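Local coordinates for ethylbenzene dehydrogenase beta-subunit (Aromatoleum aromaticum, PDB 2IVF), which carries a row of iron-sulfur clusters as the ferredoxin-like subunit of a larger enzyme assembly, and so probably relays electrons between its partner subunits, at residues 213-216 with 217-221; 223-226 with 227-231; 247-250 with 251-255; 169-172 with 173-176; 325-328 with 329-333. All blocks are in the same frame, centred on the assembly; numbering follows the deposited sequence.

Contact 1 (213-216 with 217-221); sequences LCYP and RIEKG. With SF4 (iron/sulfur cluster), chain U.
The ring of Tyr-215 meets Glu-219 at its edge, where OE1 lies 4.1 Å from CD1, near the ring plane; Pro-216 CD covers one face off-centre, toward the rim. Ring and carboxylate run side by side, their planes 66° apart, and both end on the alpha-subunit: Tyr-215 OH bonds to the Glu-65 backbone O of that chain, Glu-219 to its Arg-69. The Arg-217 guanidinium, obliquely set to Cys-214 SG, reaches Glu-107 of the alpha-subunit and, through NE, Ala-223 O. Arg-217 CD passes 4.0 Å from Cys-214 CB. One turn of helix carries these groups. Cys-214 O, at the N-cap position, takes two backbone N-H groups, a straight one from Ile-218 N at 3.0 Å and a more bent one from Arg-217 N at 2.8 Å; Glu-219 N bonds to Tyr-215 O. Ile-218 CG2 tucks against Leu-213 O at 3.4 Å. Gly-221, with positive phi, is the C-prime residue of a Schellman motif that stops the helix. With SG beside its own backbone N (chi1 -73°), Cys-214 binds iron FE4 of the cluster at 2.3 Å. The cluster ligand thus sits at the start of a helix whose N-terminal end may help to stabilise negative charge on thiolate and cluster.

Contact 2 (223-226 with 227-231); sequences ANAC and NRQCP. With SF4 (iron/sulfur cluster), chain U; SF4 (iron/sulfur cluster), chain T; GOL (glycerol), chain O.
Asn-224 O is gripped by two backbone N-H groups of the following turn: Arg-228 N at 2.9 Å, nearly along the C=O axis, and Asn-227 N in a weak, bent bond. The two asparagine side chains also meet, their amide planes 84° apart, and Asn-227 ND2 gives a weak bond to Asn-224 OD1 at 2.9 Å. With CG between backbone N and carbonyl carbon (chi1 58°), the Asn-224 amide stands beside the cluster, ND2 3.3 Å from sulfide S2. Thr-21 and Arg-235 engage the two ends of the Asn-227 amide. Farther along, Gln-229 N bonds to Ala-225 O, and Gln-229 OE1 lies 3.8 Å from Ala-225 CB. Arg-228 stretches the other way, its CB against Ala-223 CB and its guanidinium in a salt bridge to Glu-107 of the alpha-subunit; a glycerol joins Arg-228 NH2 to Ala-223 N. Cys-226 SG binds iron FE3 of one cluster at 2.3 Å, whereas Cys-230 SG binds iron FE3 of another, also at 2.3 Å. Ligands of two different clusters thus lie four positions apart, a spacing of the ferredoxin type, and this helix with the turn after it is a short covalent link between the two cluster sites that might couple them.

Contact 3 (247-250 with 251-255); sequences VHKL and VKKWK
His-248 and Lys-252 touch one turn apart on the helix. The lysine CB stands over one face of the imidazole, 3.7 Å from the ring centroid and 17° off its normal, a CH-pi contact in which the side chains cross at about a right angle. CG of the same lysine sits 3.6 Å from His-248 ND1, and the chain then bends at chi2 and chi3, carrying its end away. A chi1 of -179° turns the imidazole beside its own carbonyl carbon and back to Lys-252; ND1 bonds to Leu-240 O, which fixes the turn of the ring. Alongside, Lys-249 and Lys-253 pack through their aliphatic parts, CG to CD at 4.2 Å, while their ammonium groups part: Lys-253 NZ pairs with Glu-327, and Lys-249 NZ bonds weakly to Thr-244 O. Trp-254 brings the edge of its indole to Lys-249 O, the oxygen lying in the ring plane, 3.3 Å from Trp-254 CD1; NE1 goes to Glu-327.

The backbone beneath changes pitch. Val-251 N bonds to Val-247 O in ordinary helical fashion, but His-248 O accepts from both Lys-252 N at 2.8 Å and Lys-253 N at 3.2 Å, and Trp-254 N reaches back five residues to Lys-249 O, a straight bond of 2.8 Å. Val-247, Leu-250 and Val-251 face strand 19-24, and Leu-250 also meets helix 327-333. Two i-to-i+5 bonds in succession mark a pi-type widening of the last turn, and Lys-255, with positive phi, is the first residue to leave helical backbone angles.

Contact 4 (169-172 with 173-176); sequences YKRE and DNGI
Bends at chi2 and chi3 (-149° and 67°) fold the Arg-171 chain back over the turn, and Asp-173 answers with CG between its backbone N and carbonyl carbon (chi1 67°). The two meet in a salt bridge, NE to OD1 at 2.5 Å: the oxygen lies in the guanidinium plane, at its edge, whereas NE approaches from above the carboxylate plane. Guanidinium NH1 goes to the carboxylate of Glu-65 of the alpha-subunit, which also receives Tyr-169 OH. Asn-174 OD1 lies against the arginine stem, 3.2 Å from Arg-171 CB, and accepts from Ile-176 N at 3.1 Å, forming an Asx turn. Three further bonds close the loop between strands 168-170 and 177-179. Arg-171 N gives a nearly straight bond to Ile-176 O at 2.6 Å, Gly-175 N comes back to Arg-171 O at 2.9 Å from above the carbonyl plane, and Lys-170 NZ meets Gly-175 O at 2.7 Å on a lone pair, in the carbonyl plane. Ile-176 O faces Lys-170 CA in a CA-H...O contact. Gly-175 has positive phi where the chain reverses. Lys-170 NZ also bonds to Cys-154 O and Gln-18 OE1; the Lys-170 side chain is about 6 Å from a bound iron/sulfur cluster. One ammonium group thus ties the hairpin loop to the cluster-binding loop, and its positive charge may help stabilise the reduced cluster, while the Arg-171 end fastens the same loop to the partner subunit.

Contact 5 (325-328 with 329-333); sequences GSEL and MDLLI
Leu-328 and Leu-332 form the tight side of this short helix: CG of Leu-328 lies 3.9 Å from CD1 of Leu-332, the two chains crossing at a slant, and Leu-328 CD2 also touches Met-329 CE at 4.1 Å. Glu-327 lays its CG against Leu-331 CD1 at 3.8 Å, its carboxylate turning to helix 246-253 and the loop after it. The other side is open to solvent. There exposed Asp-330 lies beside Ser-326 O, and a water spans from Ser-326 N to Asp-330 OD2, 2.9 Å and 3.0 Å from them. Ser-326 is the N-cap. A chi1 of 168° swings OG round beside the carbonyl carbon, where it accepts a straight bond from Met-329 N at 3.1 Å and a weak, bent one from Leu-328 N, and OG is also bonded to Glu-316. Three i-to-i+4 bonds follow, from Asp-330 N, Leu-331 N and Leu-332 N back to the carbonyls of Ser-326, Glu-327 and Leu-328. Leu-328 and Leu-332 pack on Leu-250 of helix 246-253, Leu-331 leans on Lys-249 there, and Met-329 meets Met-320 of helix 306-321. The helix is thus wedged between these two, with Tyr-273 of the alpha-subunit against Met-329 and Leu-332.

In the fold
Contacts 1 and 2 share one iron/sulfur cluster, each giving it a cysteine; their centres are 12 Å apart, and Cys-214 SG lies 3.4 Å from Ala-225 N. Contact 2 goes on to a second cluster. Contact 4 borders contact 1, with Ile-176 CD1 3.8 Å from Leu-213 CB, and its Tyr-169 side chain is about 9 Å from the Fe3-S4 cluster. Contacts 3 and 5 form a separate pair, centres 12 Å apart, joined by packing of Leu-250 CD2 on Leu-328 CD1 at 3.4 Å and by the lysine-glutamate salt bridge. No atoms of this pair touch contacts 1, 2 or 4; the nearest approach, between contacts 2 and 3, is about 7 Å.

Contact 1 (213-216 with 217-221)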
# COMPACT_ATOMS: atom_id res chain seq x y z
N LEU B 213 17.74 -18.30 -4.19
CA LEU B 213 16.52 -19.07 -4.01
C LEU B 213 16.29 -19.39 -2.53
O LEU B 213 15.80 -20.46 -2.19
CB LEU B 213 16.48 -20.32 -4.88
CG LEU B 213 15.23 -20.42 -5.76
CD1 LEU B 213 15.32 -21.66 -6.66
CD2 LEU B 213 13.92 -20.40 -4.95
N CYS B 214 16.56 -18.41 -1.65
CA CYS B 214 16.41 -18.60 -0.21
C CYS B 214 16.93 -19.95 0.28
O CYS B 214 16.27 -20.59 1.08
CB CYS B 214 14.95 -18.52 0.17
SG CYS B 214 14.27 -16.87 0.12
N TYR B 215 18.09 -20.40 -0.20
CA TYR B 215 18.46 -21.75 0.10
C TYR B 215 18.53 -22.06 1.60
O TYR B 215 18.29 -23.21 1.97
CB TYR B 215 19.75 -22.21 -0.61
CG TYR B 215 21.02 -21.49 -0.20
CD1 TYR B 215 21.72 -21.87 0.95
CD2 TYR B 215 21.56 -20.47 -0.97
CE1 TYR B 215 22.89 -21.23 1.33
CE2 TYR B 215 22.76 -19.80 -0.58
CZ TYR B 215 23.41 -20.20 0.57
OH TYR B 215 24.59 -19.59 0.98
N PRO B 216 18.92 -21.09 2.44
CA PRO B 216 18.88 -21.38 3.89
C PRO B 216 17.47 -21.82 4.37
O PRO B 216 17.32 -22.64 5.29
CB PRO B 216 19.24 -20.03 4.50
CG PRO B 216 20.13 -19.43 3.47
CD PRO B 216 19.39 -19.70 2.23
N ARG B 217 16.45 -21.28 3.74
CA ARG B 217 15.07 -21.62 4.09
C ARG B 217 14.63 -22.92 3.44
O ARG B 217 14.13 -23.83 4.12
CB ARG B 217 14.12 -20.53 3.63
CG ARG B 217 14.19 -19.29 4.47
CD ARG B 217 13.49 -18.16 3.83
NE ARG B 217 12.03 -18.35 3.60
CZ ARG B 217 11.04 -17.76 4.31
NH1 ARG B 217 11.30 -16.93 5.29
NH2 ARG B 217 9.77 -17.96 4.00
N ILE B 218 14.88 -23.04 2.13
CA ILE B 218 14.45 -24.20 1.41
C ILE B 218 15.15 -25.49 1.90
O ILE B 218 14.55 -26.54 1.93
CB ILE B 218 14.48 -23.99 -0.13
CG1 ILE B 218 15.84 -24.17 -0.66
CG2 ILE B 218 13.74 -22.68 -0.62
CD1 ILE B 218 16.07 -25.64 -0.99
N GLU B 219 16.40 -25.42 2.34
CA GLU B 219 17.07 -26.60 2.88
C GLU B 219 16.50 -27.09 4.23
O GLU B 219 16.79 -28.22 4.66
CB GLU B 219 18.56 -26.34 2.99
CG GLU B 219 18.92 -25.40 4.08
CD GLU B 219 20.40 -24.99 4.00
OE1 GLU B 219 21.10 -25.38 3.03
OE2 GLU B 219 20.82 -24.26 4.93
N LYS B 220 15.71 -26.25 4.89
CA LYS B 220 14.88 -26.61 6.02
C LYS B 220 13.40 -26.85 5.64
O LYS B 220 12.57 -26.93 6.52
CB LYS B 220 14.90 -25.47 7.07
CG LYS B 220 16.29 -25.05 7.57
CD LYS B 220 17.08 -26.22 8.13
CE LYS B 220 18.45 -25.75 8.66
NZ LYS B 220 19.15 -26.90 9.22
N GLY B 221 13.10 -26.97 4.36
CA GLY B 221 11.73 -27.28 3.91
C GLY B 221 10.80 -26.10 3.97
O GLY B 221 9.58 -26.27 3.88
FE1 SF4 U . 15.35 -15.19 -4.44
FE2 SF4 U . 14.88 -13.25 -2.74
FE3 SF4 U . 12.83 -14.71 -3.67
FE4 SF4 U . 14.51 -15.84 -1.89
S1 SF4 U . 13.10 -14.07 -1.50
S2 SF4 U . 13.83 -16.78 -3.85
S3 SF4 U . 16.53 -14.84 -2.48
S4 SF4 U . 14.22 -13.27 -4.88

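Contact 2 (223-226 with 227-231)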
# COMPACT_ATOMS: atom_id res chain seq x y z
N ALA B 223 9.45 -22.66 2.31
CA ALA B 223 9.33 -22.05 0.98
C ALA B 223 10.12 -20.74 0.93
O ALA B 223 10.27 -20.07 1.95
CB ALA B 223 7.83 -21.81 0.67
N ASN B 224 10.63 -20.40 -0.24
CA ASN B 224 11.31 -19.12 -0.41
C ASN B 224 10.36 -17.98 -0.12
O ASN B 224 9.16 -18.08 -0.35
CB ASN B 224 11.89 -19.02 -1.79
CG ASN B 224 10.85 -19.18 -2.87
OD1 ASN B 224 10.08 -20.12 -2.85
ND2 ASN B 224 10.86 -18.28 -3.85
N ALA B 225 10.91 -16.88 0.39
CA ALA B 225 10.10 -15.83 1.03
C ALA B 225 9.20 -15.10 0.01
O ALA B 225 8.05 -14.70 0.32
CB ALA B 225 11.04 -14.84 1.74
N CYS B 226 9.71 -14.86 -1.18
CA CYS B 226 8.94 -14.08 -2.17
C CYS B 226 7.72 -14.85 -2.67
O CYS B 226 6.71 -14.25 -3.04
CB CYS B 226 9.84 -13.57 -3.29
SG CYS B 226 10.61 -14.91 -4.19
N ASN B 227 7.84 -16.18 -2.67
CA ASN B 227 6.72 -17.05 -2.95
C ASN B 227 5.78 -17.19 -1.76
O ASN B 227 4.58 -17.13 -1.93
CB ASN B 227 7.23 -18.41 -3.39
CG ASN B 227 7.75 -18.41 -4.79
OD1 ASN B 227 7.45 -17.50 -5.60
ND2 ASN B 227 8.47 -19.48 -5.14
N ARG B 228 6.33 -17.43 -0.57
CA ARG B 228 5.52 -17.72 0.57
C ARG B 228 4.74 -16.47 0.99
O ARG B 228 3.58 -16.58 1.29
CB ARG B 228 6.34 -18.20 1.76
CG ARG B 228 5.46 -18.70 2.91
CD ARG B 228 6.30 -19.24 4.09
NE ARG B 228 5.39 -19.60 5.19
CZ ARG B 228 4.82 -18.71 5.99
NH1 ARG B 228 5.10 -17.42 5.86
NH2 ARG B 228 3.94 -19.10 6.90
N GLN B 229 5.38 -15.31 0.93
CA GLN B 229 4.76 -14.07 1.42
C GLN B 229 3.83 -13.30 0.48
O GLN B 229 3.34 -12.22 0.82
CB GLN B 229 5.84 -13.14 1.96
CG GLN B 229 6.57 -13.74 3.18
CD GLN B 229 7.47 -12.78 3.91
OE1 GLN B 229 8.66 -13.00 3.98
NE2 GLN B 229 6.90 -11.66 4.40
N CYS B 230 3.54 -13.86 -0.68
CA CYS B 230 2.76 -13.21 -1.68
C CYS B 230 1.29 -13.31 -1.24
O CYS B 230 0.72 -14.42 -1.22
CB CYS B 230 2.91 -13.93 -2.97
SG CYS B 230 1.74 -13.45 -4.24
N PRO B 231 0.72 -12.17 -0.89
CA PRO B 231 -0.67 -12.18 -0.50
C PRO B 231 -1.64 -12.45 -1.62
O PRO B 231 -2.79 -12.80 -1.34
CB PRO B 231 -0.91 -10.80 0.05
CG PRO B 231 0.38 -10.10 0.06
CD PRO B 231 1.31 -10.83 -0.78
FE1 SF4 U . 15.35 -15.19 -4.44
FE2 SF4 U . 14.88 -13.25 -2.74
FE3 SF4 U . 12.83 -14.71 -3.67
FE4 SF4 U . 14.51 -15.84 -1.89
S1 SF4 U . 13.10 -14.07 -1.50
S2 SF4 U . 13.83 -16.78 -3.85
S3 SF4 U . 16.53 -14.84 -2.48
S4 SF4 U . 14.22 -13.27 -4.88
FE1 SF4 T . 2.41 -9.76 -7.20
FE2 SF4 T . 4.57 -9.88 -5.51
FE3 SF4 T . 2.39 -11.42 -5.12
FE4 SF4 T . 2.17 -8.77 -4.59
S1 SF4 T . 3.50 -10.23 -3.52
S2 SF4 T . 0.67 -10.09 -5.73
S3 SF4 T . 3.52 -7.98 -6.26
S4 SF4 T . 3.84 -11.50 -6.93
C1 GOL O . 5.48 -22.66 3.61
O1 GOL O . 6.86 -22.93 4.02
C2 GOL O . 4.31 -22.47 4.63
O2 GOL O . 3.25 -23.44 4.57
C3 GOL O . 4.55 -22.53 6.10
O3 GOL O . 3.34 -22.14 6.68

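Contact 3 (247-250 with 251-255)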
# COMPACT_ATOMS: atom_id res chain seq x y z
N VAL B 247 3.62 -26.68 -9.74
CA VAL B 247 4.52 -26.19 -10.78
C VAL B 247 4.60 -27.20 -11.94
O VAL B 247 4.55 -26.83 -13.09
CB VAL B 247 5.91 -25.75 -10.24
CG1 VAL B 247 5.77 -24.55 -9.31
CG2 VAL B 247 6.63 -26.88 -9.54
N HIS B 248 4.73 -28.47 -11.64
CA HIS B 248 4.76 -29.45 -12.70
C HIS B 248 3.49 -29.43 -13.52
O HIS B 248 3.53 -29.46 -14.76
CB HIS B 248 4.95 -30.85 -12.16
CG HIS B 248 5.01 -31.84 -13.26
ND1 HIS B 248 6.19 -32.16 -13.88
CD2 HIS B 248 4.04 -32.55 -13.87
CE1 HIS B 248 5.94 -33.06 -14.82
NE2 HIS B 248 4.65 -33.30 -14.84
N LYS B 249 2.34 -29.33 -12.84
CA LYS B 249 1.03 -29.36 -13.50
C LYS B 249 0.76 -28.16 -14.41
O LYS B 249 0.17 -28.29 -15.48
CB LYS B 249 -0.08 -29.51 -12.46
CG LYS B 249 -0.11 -30.90 -11.88
CD LYS B 249 -1.09 -30.99 -10.71
CE LYS B 249 -0.98 -32.35 -9.97
NZ LYS B 249 -1.76 -32.27 -8.74
N LEU B 250 1.24 -27.01 -14.01
CA LEU B 250 1.07 -25.78 -14.79
C LEU B 250 2.07 -25.61 -15.92
O LEU B 250 1.68 -25.13 -17.01
CB LEU B 250 1.12 -24.58 -13.86
CG LEU B 250 0.01 -24.52 -12.80
CD1 LEU B 250 0.25 -23.39 -11.86
CD2 LEU B 250 -1.46 -24.46 -13.37
N VAL B 251 3.32 -26.06 -15.70
CA VAL B 251 4.42 -25.87 -16.70
C VAL B 251 4.42 -27.01 -17.69
O VAL B 251 4.50 -26.80 -18.91
CB VAL B 251 5.81 -25.75 -16.00
CG1 VAL B 251 7.01 -25.68 -17.01
CG2 VAL B 251 5.88 -24.56 -15.06
N LYS B 252 4.30 -28.23 -17.16
CA LYS B 252 4.50 -29.42 -17.96
C LYS B 252 3.22 -30.08 -18.45
O LYS B 252 3.21 -30.61 -19.55
CB LYS B 252 5.32 -30.47 -17.21
CG LYS B 252 6.71 -30.04 -16.78
CD LYS B 252 7.57 -29.56 -17.92
CE LYS B 252 7.94 -30.66 -18.84
NZ LYS B 252 9.02 -30.16 -19.75
N LYS B 253 2.17 -30.10 -17.64
CA LYS B 253 0.95 -30.83 -17.99
C LYS B 253 -0.01 -29.91 -18.77
O LYS B 253 -0.28 -30.14 -19.94
CB LYS B 253 0.30 -31.40 -16.72
CG LYS B 253 -1.07 -32.17 -16.88
CD LYS B 253 -1.58 -32.57 -15.45
CE LYS B 253 -2.90 -33.28 -15.45
NZ LYS B 253 -3.39 -33.54 -14.05
N TRP B 254 -0.49 -28.88 -18.12
CA TRP B 254 -1.37 -27.90 -18.76
C TRP B 254 -0.61 -26.98 -19.68
O TRP B 254 -1.20 -26.39 -20.60
CB TRP B 254 -2.10 -27.08 -17.69
CG TRP B 254 -3.18 -27.86 -17.09
CD1 TRP B 254 -3.10 -28.63 -15.98
CD2 TRP B 254 -4.52 -28.00 -17.59
NE1 TRP B 254 -4.31 -29.24 -15.75
CE2 TRP B 254 -5.20 -28.87 -16.73
CE3 TRP B 254 -5.22 -27.48 -18.69
CZ2 TRP B 254 -6.55 -29.23 -16.92
CZ3 TRP B 254 -6.56 -27.81 -18.87
CH2 TRP B 254 -7.21 -28.70 -18.00
N LYS B 255 0.66 -26.78 -19.39
CA LYS B 255 1.57 -25.91 -20.14
C LYS B 255 1.01 -24.50 -20.28
O LYS B 255 1.01 -23.93 -21.36
CB LYS B 255 1.88 -26.49 -21.52
CG LYS B 255 2.21 -27.98 -21.49
CD LYS B 255 2.69 -28.54 -22.83
CE LYS B 255 3.04 -30.05 -22.70
NZ LYS B 255 1.88 -31.07 -22.50

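Contact 4 (169-172 with 173-176)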
# COMPACT_ATOMS: atom_id res chain seq x y z
N TYR B 169 28.22 -21.17 -9.81
CA TYR B 169 27.91 -22.57 -10.01
C TYR B 169 26.44 -22.84 -9.88
O TYR B 169 25.68 -22.01 -9.35
CB TYR B 169 28.68 -23.46 -9.04
CG TYR B 169 28.36 -23.21 -7.59
CD1 TYR B 169 28.95 -22.15 -6.90
CD2 TYR B 169 27.47 -24.04 -6.89
CE1 TYR B 169 28.68 -21.93 -5.58
CE2 TYR B 169 27.20 -23.82 -5.56
CZ TYR B 169 27.80 -22.77 -4.91
OH TYR B 169 27.53 -22.54 -3.57
N LYS B 170 26.03 -23.99 -10.40
CA LYS B 170 24.63 -24.38 -10.37
C LYS B 170 24.58 -25.65 -9.56
O LYS B 170 25.25 -26.63 -9.90
CB LYS B 170 24.13 -24.68 -11.77
CG LYS B 170 22.63 -24.93 -11.86
CD LYS B 170 22.19 -25.00 -13.33
CE LYS B 170 20.70 -25.43 -13.47
NZ LYS B 170 19.74 -24.44 -12.90
N ARG B 171 23.84 -25.62 -8.47
CA ARG B 171 23.70 -26.76 -7.60
C ARG B 171 23.09 -27.91 -8.36
O ARG B 171 22.09 -27.74 -9.05
CB ARG B 171 22.86 -26.39 -6.42
CG ARG B 171 23.59 -25.65 -5.32
CD ARG B 171 22.96 -25.98 -3.99
NE ARG B 171 23.20 -27.39 -3.65
CZ ARG B 171 24.09 -27.83 -2.77
NH1 ARG B 171 24.88 -26.98 -2.12
NH2 ARG B 171 24.22 -29.14 -2.56
N GLU B 172 23.71 -29.08 -8.29
CA GLU B 172 23.15 -30.22 -8.99
C GLU B 172 21.92 -30.78 -8.28
O GLU B 172 21.10 -31.43 -8.91
CB GLU B 172 24.19 -31.32 -9.22
CG GLU B 172 25.37 -30.91 -10.12
CD GLU B 172 24.98 -30.71 -11.59
OE1 GLU B 172 25.44 -31.53 -12.44
OE2 GLU B 172 24.21 -29.75 -11.89
N ASP B 173 21.76 -30.53 -6.99
CA ASP B 173 20.69 -31.15 -6.26
C ASP B 173 19.33 -30.45 -6.53
O ASP B 173 18.28 -31.11 -6.59
CB ASP B 173 21.05 -31.27 -4.76
CG ASP B 173 21.14 -29.92 -4.07
OD1 ASP B 173 21.53 -28.95 -4.74
OD2 ASP B 173 20.83 -29.82 -2.84
N ASN B 174 19.36 -29.14 -6.75
CA ASN B 174 18.13 -28.36 -6.90
C ASN B 174 18.12 -27.25 -7.97
O ASN B 174 17.13 -26.50 -8.11
CB ASN B 174 17.78 -27.76 -5.54
CG ASN B 174 18.93 -26.96 -4.93
OD1 ASN B 174 19.75 -26.39 -5.64
ND2 ASN B 174 18.99 -26.94 -3.60
N GLY B 175 19.22 -27.16 -8.71
CA GLY B 175 19.39 -26.23 -9.83
C GLY B 175 19.60 -24.78 -9.43
O GLY B 175 19.57 -23.91 -10.28
N ILE B 176 19.85 -24.53 -8.15
CA ILE B 176 20.10 -23.16 -7.69
C ILE B 176 21.46 -22.69 -8.17
O ILE B 176 22.49 -23.42 -8.02
CB ILE B 176 20.01 -23.05 -6.15
CG1 ILE B 176 18.58 -23.40 -5.69
CG2 ILE B 176 20.34 -21.62 -5.69
CD1 ILE B 176 18.43 -23.50 -4.13

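Contact 5 (325-328 with 329-333)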
# COMPACT_ATOMS: atom_id res chain seq x y z
N GLY B 325 -16.38 -28.23 -13.72
CA GLY B 325 -15.08 -28.30 -13.02
C GLY B 325 -13.88 -28.05 -13.94
O GLY B 325 -14.00 -28.03 -15.17
N SER B 326 -12.72 -27.86 -13.34
CA SER B 326 -11.49 -27.73 -14.07
C SER B 326 -10.33 -27.91 -13.14
O SER B 326 -10.17 -27.15 -12.20
CB SER B 326 -11.40 -26.35 -14.75
OG SER B 326 -10.10 -26.11 -15.23
N GLU B 327 -9.50 -28.91 -13.38
CA GLU B 327 -8.25 -29.02 -12.61
C GLU B 327 -7.43 -27.77 -12.70
O GLU B 327 -6.79 -27.36 -11.71
CB GLU B 327 -7.42 -30.20 -13.07
CG GLU B 327 -6.09 -30.29 -12.34
CD GLU B 327 -5.15 -31.35 -12.90
OE1 GLU B 327 -5.08 -31.51 -14.13
OE2 GLU B 327 -4.47 -32.02 -12.08
N LEU B 328 -7.46 -27.13 -13.86
CA LEU B 328 -6.61 -25.99 -14.08
C LEU B 328 -7.05 -24.87 -13.20
O LEU B 328 -6.24 -24.25 -12.53
CB LEU B 328 -6.61 -25.51 -15.54
CG LEU B 328 -5.75 -24.26 -15.77
CD1 LEU B 328 -4.24 -24.48 -15.39
CD2 LEU B 328 -5.86 -23.79 -17.20
N MET B 329 -8.34 -24.59 -13.20
CA MET B 329 -8.84 -23.55 -12.33
C MET B 329 -8.65 -23.90 -10.86
O MET B 329 -8.40 -23.02 -10.09
CB MET B 329 -10.27 -23.20 -12.66
CG MET B 329 -10.37 -22.66 -14.10
SD MET B 329 -9.69 -20.98 -14.22
CE MET B 329 -8.58 -21.10 -15.64
N ASP B 330 -8.75 -25.17 -10.51
CA ASP B 330 -8.52 -25.58 -9.13
C ASP B 330 -7.09 -25.25 -8.72
O ASP B 330 -6.83 -24.74 -7.62
CB ASP B 330 -8.73 -27.09 -9.01
CG ASP B 330 -10.20 -27.52 -9.03
OD1 ASP B 330 -11.11 -26.71 -8.84
OD2 ASP B 330 -10.43 -28.73 -9.19
N LEU B 331 -6.15 -25.53 -9.63
CA LEU B 331 -4.72 -25.28 -9.43
C LEU B 331 -4.44 -23.79 -9.32
O LEU B 331 -3.66 -23.36 -8.48
CB LEU B 331 -3.89 -25.87 -10.57
CG LEU B 331 -3.85 -27.38 -10.64
CD1 LEU B 331 -3.17 -27.82 -11.93
CD2 LEU B 331 -3.13 -27.92 -9.39
N LEU B 332 -5.09 -22.99 -10.17
CA LEU B 332 -4.75 -21.62 -10.23
C LEU B 332 -5.41 -20.87 -9.07
O LEU B 332 -4.89 -19.88 -8.63
CB LEU B 332 -5.16 -21.00 -11.57
CG LEU B 332 -4.40 -21.45 -12.81
CD1 LEU B 332 -5.05 -20.79 -14.08
CD2 LEU B 332 -2.87 -21.19 -12.75
N ILE B 333 -6.55 -21.35 -8.60
CA ILE B 333 -7.21 -20.78 -7.46
C ILE B 333 -6.47 -21.21 -6.19
O ILE B 333 -6.21 -20.37 -5.34
CB ILE B 333 -8.68 -21.25 -7.39
CG1 ILE B 333 -9.48 -20.53 -8.46
CG2 ILE B 333 -9.28 -21.10 -5.97
CD1 ILE B 333 -10.79 -21.12 -8.78
O HOH W 1 -13.08 -28.45 -10.51